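Local coordinates for protein beta-1,4-galactanase (Thielavia heterothallica, PDB 1HJS) that hydrolyses the beta-1,4-galactosidic linkages of type I arabinogalactans as a family 53 glycoside hydrolase, at residues W190-V195 and S204-M209; N232-K235 and E240-V243; V7-V12 and A66-A71; P31-L36 and K70-G75; K264-S269 and T274-N279. One frame throughout, in Å; residues are numbered along the deposited sequence.

Contact 1: W190-V195 and S204-M209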
# COMPACT_ATOMS: atom_id res chain seq x y z
N TRP A 190 -1.73 19.86 4.19
CA TRP A 190 -2.38 20.11 5.47
C TRP A 190 -1.94 19.08 6.52
O TRP A 190 -1.60 19.43 7.65
CB TRP A 190 -3.90 20.03 5.27
CG TRP A 190 -4.73 19.96 6.52
CD1 TRP A 190 -5.02 20.98 7.37
CD2 TRP A 190 -5.40 18.80 7.02
NE1 TRP A 190 -5.85 20.53 8.38
CE2 TRP A 190 -6.09 19.19 8.19
CE3 TRP A 190 -5.48 17.46 6.60
CZ2 TRP A 190 -6.86 18.30 8.94
CZ3 TRP A 190 -6.25 16.57 7.35
CH2 TRP A 190 -6.93 17.00 8.51
N TRP A 191 -1.93 17.81 6.13
CA TRP A 191 -1.56 16.74 7.04
C TRP A 191 -0.10 16.79 7.49
O TRP A 191 0.18 16.88 8.69
CB TRP A 191 -1.83 15.38 6.38
CG TRP A 191 -1.89 14.24 7.36
CD1 TRP A 191 -3.00 13.75 7.99
CD2 TRP A 191 -0.79 13.45 7.82
NE1 TRP A 191 -2.67 12.71 8.81
CE2 TRP A 191 -1.31 12.50 8.72
CE3 TRP A 191 0.59 13.45 7.56
CZ2 TRP A 191 -0.51 11.55 9.37
CZ3 TRP A 191 1.39 12.50 8.20
CH2 TRP A 191 0.84 11.57 9.09
N TYR A 192 0.83 16.73 6.54
CA TYR A 192 2.25 16.76 6.88
C TYR A 192 2.67 18.02 7.63
O TYR A 192 3.46 17.95 8.57
CB TYR A 192 3.11 16.58 5.62
CG TYR A 192 3.15 15.15 5.12
CD1 TYR A 192 3.76 14.15 5.88
CD2 TYR A 192 2.55 14.79 3.92
CE1 TYR A 192 3.77 12.82 5.44
CE2 TYR A 192 2.55 13.47 3.47
CZ TYR A 192 3.16 12.49 4.24
OH TYR A 192 3.15 11.18 3.80
N THR A 193 2.14 19.17 7.23
CA THR A 193 2.49 20.42 7.89
C THR A 193 2.11 20.39 9.37
O THR A 193 2.92 20.71 10.24
CB THR A 193 1.81 21.62 7.22
OG1 THR A 193 2.28 21.75 5.87
CG2 THR A 193 2.12 22.91 7.98
N ASN A 194 0.88 19.98 9.66
CA ASN A 194 0.41 19.93 11.04
C ASN A 194 1.05 18.84 11.89
O ASN A 194 1.25 19.01 13.09
CB ASN A 194 -1.11 19.79 11.06
CG ASN A 194 -1.81 21.10 10.75
OD1 ASN A 194 -1.64 22.09 11.46
ND2 ASN A 194 -2.59 21.12 9.67
N VAL A 195 1.38 17.72 11.27
CA VAL A 195 2.02 16.64 12.00
C VAL A 195 3.47 16.99 12.32
O VAL A 195 3.92 16.82 13.46
CB VAL A 195 1.99 15.33 11.18
CG1 VAL A 195 2.88 14.28 11.83
CG2 VAL A 195 0.56 14.81 11.11
N SER A 204 13.48 13.28 9.85
CA SER A 204 14.47 12.20 9.83
C SER A 204 13.92 10.88 10.35
O SER A 204 14.57 9.84 10.21
CB SER A 204 15.70 12.60 10.65
OG SER A 204 15.37 12.76 12.02
N ASP A 205 12.73 10.90 10.94
CA ASP A 205 12.14 9.67 11.48
C ASP A 205 11.56 8.75 10.41
O ASP A 205 11.36 7.57 10.67
CB ASP A 205 11.06 9.98 12.52
CG ASP A 205 11.63 10.51 13.83
OD1 ASP A 205 12.74 10.08 14.23
OD2 ASP A 205 10.96 11.35 14.48
N PHE A 206 11.28 9.27 9.23
CA PHE A 206 10.76 8.42 8.16
C PHE A 206 11.46 8.72 6.84
O PHE A 206 12.12 9.75 6.70
CB PHE A 206 9.23 8.53 8.03
CG PHE A 206 8.73 9.88 7.58
CD1 PHE A 206 8.79 10.98 8.43
CD2 PHE A 206 8.18 10.03 6.31
CE1 PHE A 206 8.30 12.21 8.02
CE2 PHE A 206 7.69 11.26 5.89
CZ PHE A 206 7.74 12.36 6.75
N ASP A 207 11.31 7.81 5.88
CA ASP A 207 12.01 7.94 4.61
C ASP A 207 11.16 8.11 3.36
O ASP A 207 11.63 8.63 2.35
CB ASP A 207 12.90 6.72 4.43
CG ASP A 207 13.67 6.38 5.69
OD1 ASP A 207 14.52 7.19 6.09
OD2 ASP A 207 13.42 5.31 6.29
N MET A 208 9.91 7.66 3.42
CA MET A 208 9.06 7.72 2.25
C MET A 208 7.65 8.23 2.50
O MET A 208 7.12 8.12 3.61
CB MET A 208 8.93 6.32 1.64
CG MET A 208 10.22 5.57 1.42
SD MET A 208 9.85 3.91 0.77
CE MET A 208 9.65 4.27 -0.97
N MET A 209 7.06 8.78 1.45
CA MET A 209 5.69 9.27 1.49
C MET A 209 4.96 8.48 0.43
O MET A 209 5.31 8.54 -0.76
CB MET A 209 5.62 10.76 1.16
CG MET A 209 6.29 11.65 2.18
SD MET A 209 6.06 13.39 1.81
CE MET A 209 6.42 14.09 3.42

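Contact 2: N232-K235 and E240-V243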
# COMPACT_ATOMS: atom_id res chain seq x y z
N ASN A 232 4.88 18.82 -5.65
CA ASN A 232 4.86 19.70 -4.49
C ASN A 232 5.36 19.00 -3.23
O ASN A 232 6.09 19.59 -2.42
CB ASN A 232 3.45 20.24 -4.26
CG ASN A 232 3.01 21.21 -5.34
OD1 ASN A 232 3.84 21.70 -6.11
ND2 ASN A 232 1.72 21.49 -5.41
N MET A 233 4.97 17.74 -3.06
CA MET A 233 5.40 16.97 -1.90
C MET A 233 6.91 16.78 -1.94
O MET A 233 7.60 16.90 -0.92
CB MET A 233 4.72 15.60 -1.90
CG MET A 233 3.22 15.65 -1.69
SD MET A 233 2.42 14.06 -2.02
CE MET A 233 3.16 13.04 -0.73
N ALA A 234 7.42 16.49 -3.14
CA ALA A 234 8.85 16.26 -3.34
C ALA A 234 9.70 17.47 -3.03
O ALA A 234 10.71 17.38 -2.33
CB ALA A 234 9.11 15.80 -4.77
N LYS A 235 9.32 18.63 -3.54
CA LYS A 235 10.14 19.80 -3.29
C LYS A 235 9.98 20.36 -1.88
O LYS A 235 10.85 21.08 -1.40
CB LYS A 235 9.86 20.87 -4.33
CG LYS A 235 8.74 21.78 -3.97
CD LYS A 235 9.12 23.20 -4.27
CE LYS A 235 8.59 23.64 -5.61
NZ LYS A 235 8.71 25.11 -5.80
N GLU A 240 11.43 10.12 -0.52
CA GLU A 240 11.18 9.25 -1.66
C GLU A 240 9.67 9.14 -1.75
O GLU A 240 8.98 9.12 -0.72
CB GLU A 240 11.81 7.87 -1.47
CG GLU A 240 13.33 7.88 -1.49
CD GLU A 240 13.92 6.52 -1.81
OE1 GLU A 240 13.46 5.52 -1.22
OE2 GLU A 240 14.83 6.45 -2.66
N ILE A 241 9.14 9.08 -2.96
CA ILE A 241 7.70 9.03 -3.17
C ILE A 241 7.22 7.82 -3.96
O ILE A 241 7.90 7.35 -4.87
CB ILE A 241 7.25 10.32 -3.88
CG1 ILE A 241 7.45 11.51 -2.93
CG2 ILE A 241 5.82 10.20 -4.36
CD1 ILE A 241 7.40 12.85 -3.62
N ALA A 242 6.04 7.33 -3.60
CA ALA A 242 5.47 6.18 -4.30
C ALA A 242 3.96 6.14 -4.26
O ALA A 242 3.32 6.58 -3.30
CB ALA A 242 6.03 4.88 -3.71
N VAL A 243 3.38 5.61 -5.33
CA VAL A 243 1.94 5.41 -5.41
C VAL A 243 1.88 3.97 -4.92
O VAL A 243 2.33 3.06 -5.61
CB VAL A 243 1.42 5.51 -6.86
CG1 VAL A 243 -0.02 5.01 -6.92
CG2 VAL A 243 1.50 6.96 -7.34

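Contact 3: V7-V12 and A66-A71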
# COMPACT_ATOMS: atom_id res chain seq x y z
N VAL A 7 2.94 -5.07 -6.55
CA VAL A 7 1.52 -5.29 -6.40
C VAL A 7 1.30 -5.68 -4.95
O VAL A 7 2.23 -6.15 -4.27
CB VAL A 7 1.00 -6.46 -7.29
CG1 VAL A 7 1.35 -6.21 -8.74
CG2 VAL A 7 1.59 -7.79 -6.81
N ASP A 8 0.09 -5.46 -4.46
CA ASP A 8 -0.26 -5.87 -3.12
C ASP A 8 -0.92 -7.23 -3.38
O ASP A 8 -1.94 -7.30 -4.07
CB ASP A 8 -1.26 -4.90 -2.50
CG ASP A 8 -1.60 -5.24 -1.06
OD1 ASP A 8 -1.95 -6.41 -0.79
OD2 ASP A 8 -1.53 -4.34 -0.20
N TRP A 9 -0.34 -8.31 -2.85
CA TRP A 9 -0.88 -9.64 -3.09
C TRP A 9 -1.39 -10.30 -1.81
O TRP A 9 -1.51 -11.53 -1.74
CB TRP A 9 0.20 -10.51 -3.74
CG TRP A 9 1.25 -11.03 -2.79
CD1 TRP A 9 1.79 -10.37 -1.72
CD2 TRP A 9 1.88 -12.32 -2.83
NE1 TRP A 9 2.72 -11.17 -1.09
CE2 TRP A 9 2.80 -12.37 -1.75
CE3 TRP A 9 1.77 -13.43 -3.68
CZ2 TRP A 9 3.60 -13.49 -1.49
CZ3 TRP A 9 2.57 -14.55 -3.42
CH2 TRP A 9 3.46 -14.57 -2.34
N SER A 10 -1.71 -9.48 -0.82
CA SER A 10 -2.18 -9.96 0.49
C SER A 10 -3.16 -11.13 0.49
O SER A 10 -3.02 -12.06 1.28
CB SER A 10 -2.78 -8.80 1.28
OG SER A 10 -1.87 -7.72 1.39
N SER A 11 -4.16 -11.07 -0.39
CA SER A 11 -5.19 -12.11 -0.45
C SER A 11 -4.75 -13.45 -1.04
O SER A 11 -5.56 -14.38 -1.11
CB SER A 11 -6.36 -11.61 -1.30
OG SER A 11 -5.96 -11.52 -2.65
N VAL A 12 -3.49 -13.57 -1.46
CA VAL A 12 -3.02 -14.81 -2.08
C VAL A 12 -3.43 -16.11 -1.37
O VAL A 12 -4.04 -16.98 -2.00
CB VAL A 12 -1.48 -14.79 -2.28
CG1 VAL A 12 -0.76 -14.63 -0.95
CG2 VAL A 12 -1.05 -16.09 -2.99
N ALA A 66 5.50 -13.97 3.04
CA ALA A 66 6.73 -13.20 2.85
C ALA A 66 7.88 -14.16 2.51
O ALA A 66 8.73 -13.84 1.68
CB ALA A 66 7.07 -12.41 4.11
N LYS A 67 7.90 -15.32 3.15
CA LYS A 67 8.93 -16.32 2.88
C LYS A 67 8.80 -16.78 1.42
O LYS A 67 9.80 -16.98 0.75
CB LYS A 67 8.77 -17.53 3.81
CG LYS A 67 9.23 -17.29 5.23
CD LYS A 67 8.88 -18.48 6.10
CE LYS A 67 9.40 -18.32 7.51
NZ LYS A 67 8.98 -19.45 8.38
N ARG A 68 7.57 -16.92 0.95
CA ARG A 68 7.32 -17.35 -0.42
C ARG A 68 7.78 -16.28 -1.39
O ARG A 68 8.36 -16.58 -2.44
CB ARG A 68 5.83 -17.65 -0.63
CG ARG A 68 5.39 -18.98 -0.04
CD ARG A 68 3.87 -19.15 -0.10
NE ARG A 68 3.35 -18.99 -1.45
CZ ARG A 68 2.06 -19.08 -1.76
NH1 ARG A 68 1.15 -19.32 -0.82
NH2 ARG A 68 1.67 -18.92 -3.02
N ALA A 69 7.52 -15.02 -1.04
CA ALA A 69 7.93 -13.90 -1.89
C ALA A 69 9.45 -13.88 -1.99
O ALA A 69 10.02 -13.75 -3.08
CB ALA A 69 7.41 -12.57 -1.31
N LYS A 70 10.09 -14.01 -0.83
CA LYS A 70 11.55 -14.03 -0.76
C LYS A 70 12.13 -15.14 -1.65
O LYS A 70 13.12 -14.92 -2.36
CB LYS A 70 11.99 -14.24 0.70
CG LYS A 70 13.49 -14.33 0.91
CD LYS A 70 13.81 -14.58 2.38
CE LYS A 70 15.31 -14.69 2.62
NZ LYS A 70 15.61 -15.04 4.03
N ALA A 71 11.52 -16.32 -1.61
CA ALA A 71 11.98 -17.45 -2.41
C ALA A 71 11.82 -17.19 -3.91
O ALA A 71 12.48 -17.81 -4.74
CB ALA A 71 11.23 -18.71 -2.01

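Contact 4: P31-L36 and K70-G75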
# COMPACT_ATOMS: atom_id res chain seq x y z
N PRO A 31 2.96 -21.02 -9.11
CA PRO A 31 2.72 -20.23 -7.90
C PRO A 31 2.59 -18.75 -8.26
O PRO A 31 3.35 -18.24 -9.09
CB PRO A 31 3.95 -20.52 -7.05
CG PRO A 31 4.31 -21.93 -7.44
CD PRO A 31 4.15 -21.87 -8.95
N LEU A 32 1.64 -18.07 -7.64
CA LEU A 32 1.42 -16.66 -7.94
C LEU A 32 2.70 -15.82 -7.86
O LEU A 32 2.97 -15.01 -8.74
CB LEU A 32 0.36 -16.07 -6.99
CG LEU A 32 -0.00 -14.60 -7.22
CD1 LEU A 32 -0.45 -14.41 -8.66
CD2 LEU A 32 -1.10 -14.17 -6.25
N GLU A 33 3.50 -16.02 -6.81
CA GLU A 33 4.73 -15.25 -6.66
C GLU A 33 5.66 -15.40 -7.86
O GLU A 33 6.33 -14.45 -8.26
CB GLU A 33 5.47 -15.63 -5.36
CG GLU A 33 5.88 -17.10 -5.26
CD GLU A 33 4.84 -17.96 -4.57
OE1 GLU A 33 3.63 -17.74 -4.80
OE2 GLU A 33 5.23 -18.86 -3.80
N ASN A 34 5.70 -16.60 -8.44
CA ASN A 34 6.55 -16.84 -9.59
C ASN A 34 5.97 -16.19 -10.84
O ASN A 34 6.70 -15.72 -11.71
CB ASN A 34 6.75 -18.34 -9.81
CG ASN A 34 7.39 -19.01 -8.61
OD1 ASN A 34 8.43 -18.56 -8.12
ND2 ASN A 34 6.79 -20.09 -8.14
N ILE A 35 4.64 -16.17 -10.93
CA ILE A 35 3.98 -15.53 -12.07
C ILE A 35 4.29 -14.03 -12.00
O ILE A 35 4.64 -13.41 -13.00
CB ILE A 35 2.45 -15.74 -12.00
CG1 ILE A 35 2.12 -17.22 -12.18
CG2 ILE A 35 1.77 -14.91 -13.09
CD1 ILE A 35 0.65 -17.56 -12.02
N LEU A 36 4.15 -13.46 -10.81
CA LEU A 36 4.42 -12.03 -10.62
C LEU A 36 5.87 -11.70 -10.98
O LEU A 36 6.13 -10.74 -11.72
CB LEU A 36 4.14 -11.62 -9.17
CG LEU A 36 2.69 -11.73 -8.71
CD1 LEU A 36 2.61 -11.46 -7.21
CD2 LEU A 36 1.82 -10.73 -9.48
N LYS A 70 10.09 -14.01 -0.83
CA LYS A 70 11.55 -14.03 -0.76
C LYS A 70 12.13 -15.14 -1.65
O LYS A 70 13.12 -14.92 -2.36
CB LYS A 70 11.99 -14.24 0.70
CG LYS A 70 13.49 -14.33 0.91
CD LYS A 70 13.81 -14.58 2.38
CE LYS A 70 15.31 -14.69 2.62
NZ LYS A 70 15.61 -15.04 4.03
N ALA A 71 11.52 -16.32 -1.61
CA ALA A 71 11.98 -17.45 -2.41
C ALA A 71 11.82 -17.19 -3.91
O ALA A 71 12.48 -17.81 -4.74
CB ALA A 71 11.23 -18.71 -2.01
N ALA A 72 10.93 -16.26 -4.25
CA ALA A 72 10.71 -15.92 -5.65
C ALA A 72 11.56 -14.72 -6.06
O ALA A 72 11.47 -14.23 -7.18
CB ALA A 72 9.23 -15.62 -5.90
N GLY A 73 12.39 -14.26 -5.13
CA GLY A 73 13.27 -13.13 -5.40
C GLY A 73 12.58 -11.78 -5.31
O GLY A 73 13.07 -10.78 -5.85
N LEU A 74 11.45 -11.74 -4.61
CA LEU A 74 10.68 -10.51 -4.47
C LEU A 74 10.90 -9.82 -3.13
O LEU A 74 10.95 -10.47 -2.09
CB LEU A 74 9.18 -10.81 -4.63
CG LEU A 74 8.72 -11.48 -5.92
CD1 LEU A 74 7.24 -11.84 -5.82
CD2 LEU A 74 8.96 -10.53 -7.09
N GLY A 75 11.02 -8.49 -3.16
CA GLY A 75 11.18 -7.75 -1.92
C GLY A 75 9.82 -7.66 -1.25
O GLY A 75 8.80 -7.88 -1.90

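Contact 5: K264-S269 and T274-N279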
# COMPACT_ATOMS: atom_id res chain seq x y z
N LYS A 264 -10.20 9.60 -19.48
CA LYS A 264 -11.46 9.23 -20.11
C LYS A 264 -11.33 8.47 -21.42
O LYS A 264 -12.25 7.76 -21.83
CB LYS A 264 -12.33 10.48 -20.35
CG LYS A 264 -13.24 10.83 -19.19
CD LYS A 264 -14.22 11.92 -19.60
CE LYS A 264 -15.35 12.07 -18.59
NZ LYS A 264 -14.88 12.57 -17.26
N ASN A 265 -10.20 8.61 -22.10
CA ASN A 265 -10.05 7.90 -23.36
C ASN A 265 -9.44 6.52 -23.20
O ASN A 265 -9.38 5.75 -24.16
CB ASN A 265 -9.25 8.73 -24.35
CG ASN A 265 -10.07 9.87 -24.94
OD1 ASN A 265 -11.18 9.65 -25.43
ND2 ASN A 265 -9.53 11.08 -24.89
N ILE A 266 -8.98 6.21 -21.99
CA ILE A 266 -8.41 4.90 -21.74
C ILE A 266 -9.57 3.91 -21.62
O ILE A 266 -10.48 4.11 -20.81
CB ILE A 266 -7.59 4.86 -20.43
CG1 ILE A 266 -6.45 5.89 -20.50
CG2 ILE A 266 -7.01 3.47 -20.22
CD1 ILE A 266 -5.58 5.94 -19.26
N PRO A 267 -9.56 2.85 -22.43
CA PRO A 267 -10.63 1.85 -22.39
C PRO A 267 -10.56 0.93 -21.18
O PRO A 267 -9.50 0.76 -20.57
CB PRO A 267 -10.43 1.09 -23.69
CG PRO A 267 -8.93 1.07 -23.82
CD PRO A 267 -8.56 2.51 -23.46
N PHE A 268 -11.71 0.34 -20.83
CA PHE A 268 -11.76 -0.60 -19.73
C PHE A 268 -11.46 -1.95 -20.35
O PHE A 268 -12.35 -2.62 -20.90
CB PHE A 268 -13.16 -0.62 -19.09
CG PHE A 268 -13.56 0.69 -18.50
CD1 PHE A 268 -12.65 1.46 -17.78
CD2 PHE A 268 -14.86 1.16 -18.63
CE1 PHE A 268 -13.02 2.67 -17.21
CE2 PHE A 268 -15.25 2.38 -18.06
CZ PHE A 268 -14.33 3.13 -17.35
N SER A 269 -10.19 -2.34 -20.29
CA SER A 269 -9.72 -3.59 -20.87
C SER A 269 -8.29 -3.80 -20.40
O SER A 269 -7.69 -2.91 -19.82
CB SER A 269 -9.73 -3.50 -22.39
OG SER A 269 -8.82 -2.50 -22.82
N THR A 274 -2.80 -1.50 -18.99
CA THR A 274 -1.38 -1.30 -19.23
C THR A 274 -1.08 0.17 -19.49
O THR A 274 -0.06 0.69 -19.04
CB THR A 274 -0.85 -2.14 -20.42
OG1 THR A 274 -1.35 -1.61 -21.65
CG2 THR A 274 -1.31 -3.58 -20.29
N THR A 275 -1.97 0.85 -20.21
CA THR A 275 -1.77 2.26 -20.51
C THR A 275 -1.83 3.09 -19.24
O THR A 275 -0.96 3.92 -18.99
CB THR A 275 -2.84 2.79 -21.50
OG1 THR A 275 -2.69 2.11 -22.76
CG2 THR A 275 -2.68 4.29 -21.70
N PHE A 276 -2.87 2.87 -18.43
CA PHE A 276 -3.02 3.61 -17.19
C PHE A 276 -1.85 3.37 -16.24
O PHE A 276 -1.26 4.31 -15.72
CB PHE A 276 -4.33 3.22 -16.48
CG PHE A 276 -4.56 3.95 -15.18
CD1 PHE A 276 -4.97 5.28 -15.18
CD2 PHE A 276 -4.35 3.31 -13.96
CE1 PHE A 276 -5.19 5.96 -13.98
CE2 PHE A 276 -4.56 3.98 -12.75
CZ PHE A 276 -4.98 5.31 -12.76
N ILE A 277 -1.54 2.10 -16.00
CA ILE A 277 -0.44 1.75 -15.10
C ILE A 277 0.88 2.36 -15.58
O ILE A 277 1.62 2.92 -14.78
CB ILE A 277 -0.29 0.22 -14.99
CG1 ILE A 277 -1.55 -0.37 -14.34
CG2 ILE A 277 0.95 -0.13 -14.16
CD1 ILE A 277 -1.59 -1.89 -14.34
N THR A 278 1.16 2.25 -16.87
CA THR A 278 2.39 2.80 -17.43
C THR A 278 2.42 4.32 -17.26
O THR A 278 3.47 4.90 -16.94
CB THR A 278 2.53 2.43 -18.92
OG1 THR A 278 2.55 1.00 -19.06
CG2 THR A 278 3.82 3.00 -19.49
N ASN A 279 1.28 4.97 -17.46
CA ASN A 279 1.21 6.41 -17.31
C ASN A 279 1.42 6.84 -15.87
O ASN A 279 2.17 7.79 -15.60
CB ASN A 279 -0.14 6.94 -17.83
CG ASN A 279 -0.21 6.94 -19.34
OD1 ASN A 279 0.77 6.64 -20.03
ND2 ASN A 279 -1.38 7.29 -19.88

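Contact 1: W190-V195 and S204-M209
The methyl CE of Met-209 sits over the phenol ring of Tyr-192, 3.5 Å from the ring centroid and only 9° off the ring normal, a CH-pi contact almost above the middle of the face. Met-209 SD lies 4.1 Å from the Tyr-192 centroid, which makes this a Met-aromatic contact as well. Nearer its backbone, the methionine passes the hydroxyl: Met-209 CG lies 3.6 Å from Tyr-192 OH. The two side chains arrive from opposite directions, and the methionine lies along the ring because its chain is extended beyond CG (chi2 -175°, chi3 161°). A long, unbranched thioether suits this place, since it can lie along the flat face. Phe-206 adds a looser touch, its CZ 4.2 Å from Tyr-192 CE1. These residues join helix 185-196 to strand 208-212 and the loop that leads into it, the closing half of a beta-alpha-beta unit in the TIM barrel, where the helix packs on the outer surface of the strands. Near the rim of the other face of the Tyr-192 ring lies Trp-191 CE3, 3.7 Å above the plane, so both faces have a neighbour. Were Tyr-192 replaced by alanine, Met-209 CE would probably lose its aromatic face and a gap would open between helix and strand. Farther out, Trp-237 meets the Tyr-192 ring and also touches Met-209, while Ile-177 and Leu-179 of strand 174-179 pack against the tyrosine. Lys-239 makes a cation-pi contact with Phe-206 and a hydrogen bond to its carbonyl oxygen.

Contact 2: N232-K235 and E240-V243
Ile-241 points its side chain out of strand 240-245 at the helix, and its terminal methyl CD1 does the touching. CG1 stands anti to the carbonyl carbon (chi1 -67°) and CD1 continues the chain in an extended line (chi2 165°), which carries the methyl to the helix backbone. Ile-241 CD1 comes within 3.6 Å of Ala-234 CB and 3.7 Å of Ala-234 N. The alanine methyl itself lies along the flank of the interface and does not point straight at the strand; its small size lets the isoleucine come this close to the helix. Met-233, by contrast, directs its CB toward the strand, and that carbon meets the same Ile-241 CD1 at 4.2 Å. One methyl therefore rests against two consecutive helix residues, and the contact is wholly apolar and buried, with no hydrogen bond across it. A beta-branched residue suits the strand, and the extra reach of isoleucine over valine is what bridges to the helix. The rest of the methionine runs on to other partners: Met-209 and Val-211 of strand 208-212, and Trp-185 and Gln-188 of helix 185-196. Val-287, in the loop leading to the last barrel strand, packs on both Ala-234 and Ile-241. Helix 223-237 sits on the outside of the barrel, over neighbouring strands 208-212 and 240-245 and beside helix 185-196, within the beta-alpha-beta unit that links those two strands.

Contact 3: V7-V12 and A66-A71
Arg-68 NH2 is gripped by two carboxylates, Glu-16 and Glu-33, in salt bridges, and the methyl CG2 of Val-12 rests 3.9 Å from the same nitrogen, approaching at a slant. The bend at chi3 (55°) turns the guanidinium aside from an otherwise extended chain, and the two acids probably balance its charge and fix the guanidinium in place. Beside it, Trp-9 extends its six-membered ring to the helix: Trp-9 CZ2 lies 3.9 Å from Ala-69 CB, and Trp-9 CH2 meets Arg-68 CB at 4.2 Å near the ring plane. The small alanine leaves room for the broad indole, whose polar NE1 bonds to Gln-46. A type I turn from Trp-9 to Val-12 brings Val-12 CG1 over one face of that indole near the rim, 3.9 Å above its plane. Just before it, Asp-8 OD1 accepts from Ser-10 N at 3.1 Å, an Asx turn, and from Ser-10 OG at 2.5 Å. Such a loop leaving the carboxyl end of strand 4-8, packed on helix 59-71 that follows the neighbouring strand 43-48, belongs to the TIM-barrel architecture of clan GH-A.

Contact 4: P31-L36 and K70-G75
The start of helix 32-38 passes close to the chain as it leaves helix 59-71, with the CA atoms of Asn-34 and Ala-72 only 5.8 Å apart. The turn there is a Schellman motif: Gly-73, with a positive phi of 80°, takes the chain out of the helix, a conformation that glycine adopts readily because it has no side chain to clash. In the TIM barrel this is the join between an outer helix and the next strand, 75-80. On the facing side Pro-31 occupies the N-cap position of helix 32-38, and its carbonyl oxygen receives Ile-35 N in the first helical turn. Ala-72 faces that helix, and its methyl is met from two residues. Glu-33 CG lies 3.7 Å from Ala-72 CB, while Asn-34 OD1, the amide oxygen, comes to 3.8 Å from the same carbon. The small methyl suits so short a distance between backbones. Glu-33 places CG between its backbone N and carbonyl carbon (chi1 60°) and bends again at chi2 (-92°), laying its methylene part against Ala-72 while the carboxylate is led off toward Arg-68. The glutamate thus serves two purposes, apolar packing through its stem and charge pairing at its end. Leu-74, beyond the glycine, turns back toward the helix from the side of the barrel, where it also packs on Val-44 of strand 43-48, as does Leu-36. Within the first turn of helix 32-38, the methyl CD1 of Leu-74 lies 3.7 Å from Glu-33 O and 4.2 Å from Glu-33 CB.

Contact 5: K264-S269 and T274-N279
Ile-266 carries this contact, its side chain directed from the loop 264-269 at the flank of helix 270-285. From CB the chain divides: CG2 stands anti to the backbone N and makes no close approach to the helix segment, while CG1, anti to the carbonyl carbon (chi1 -59°), leads on in a fully extended line (chi2 180°) to CD1. This last methyl does all the close touching. Ile-266 CD1 lies 4.0 Å from Phe-276 CA and 4.1 Å from Phe-276 CB, and reaches the phenyl at its edge, 4.2 Å from CD1 of that ring. On the neighbouring residue Ile-266 CD1 meets Thr-275 CG2, also at 4.1 Å. The isoleucine and phenylalanine side chains cross at about a right angle, and the ring of Phe-276 leads away to stack on Trp-248, which Ile-266 touches too. Ser-269 is the N-cap of the helix, its OG bonded to Gly-272 N, so a side-chain cap also secures the start of the helix. With no hydrogen bond across the two segments, the contact of Ile-266 with the helix flank rests on apolar packing, which suits a branched aliphatic residue at this partly buried edge.

Overall arrangement
All five contacts belong to one eight-stranded TIM barrel. Contacts 3 and 4 come first along the chain and share Lys-70 and Ala-71 on helix 59-71; their centres lie 7 Å apart, and the Arg-68 to Glu-33 salt bridge ties them together. Contacts 1 and 2 follow, 11 Å apart between centres, joined by backbone bonding between neighbouring strands 208-212 and 240-245 and by packing of Met-209 on Met-233. Contact 3 lies across the chain's centre from both, about 28 and 26 Å between centres. Contact 5 comes last, about 23 Å from contact 2 between centres. The contacts pack outer helices and loops around a barrel whose strand 240-245 ends at Glu-245, probably the nucleophile.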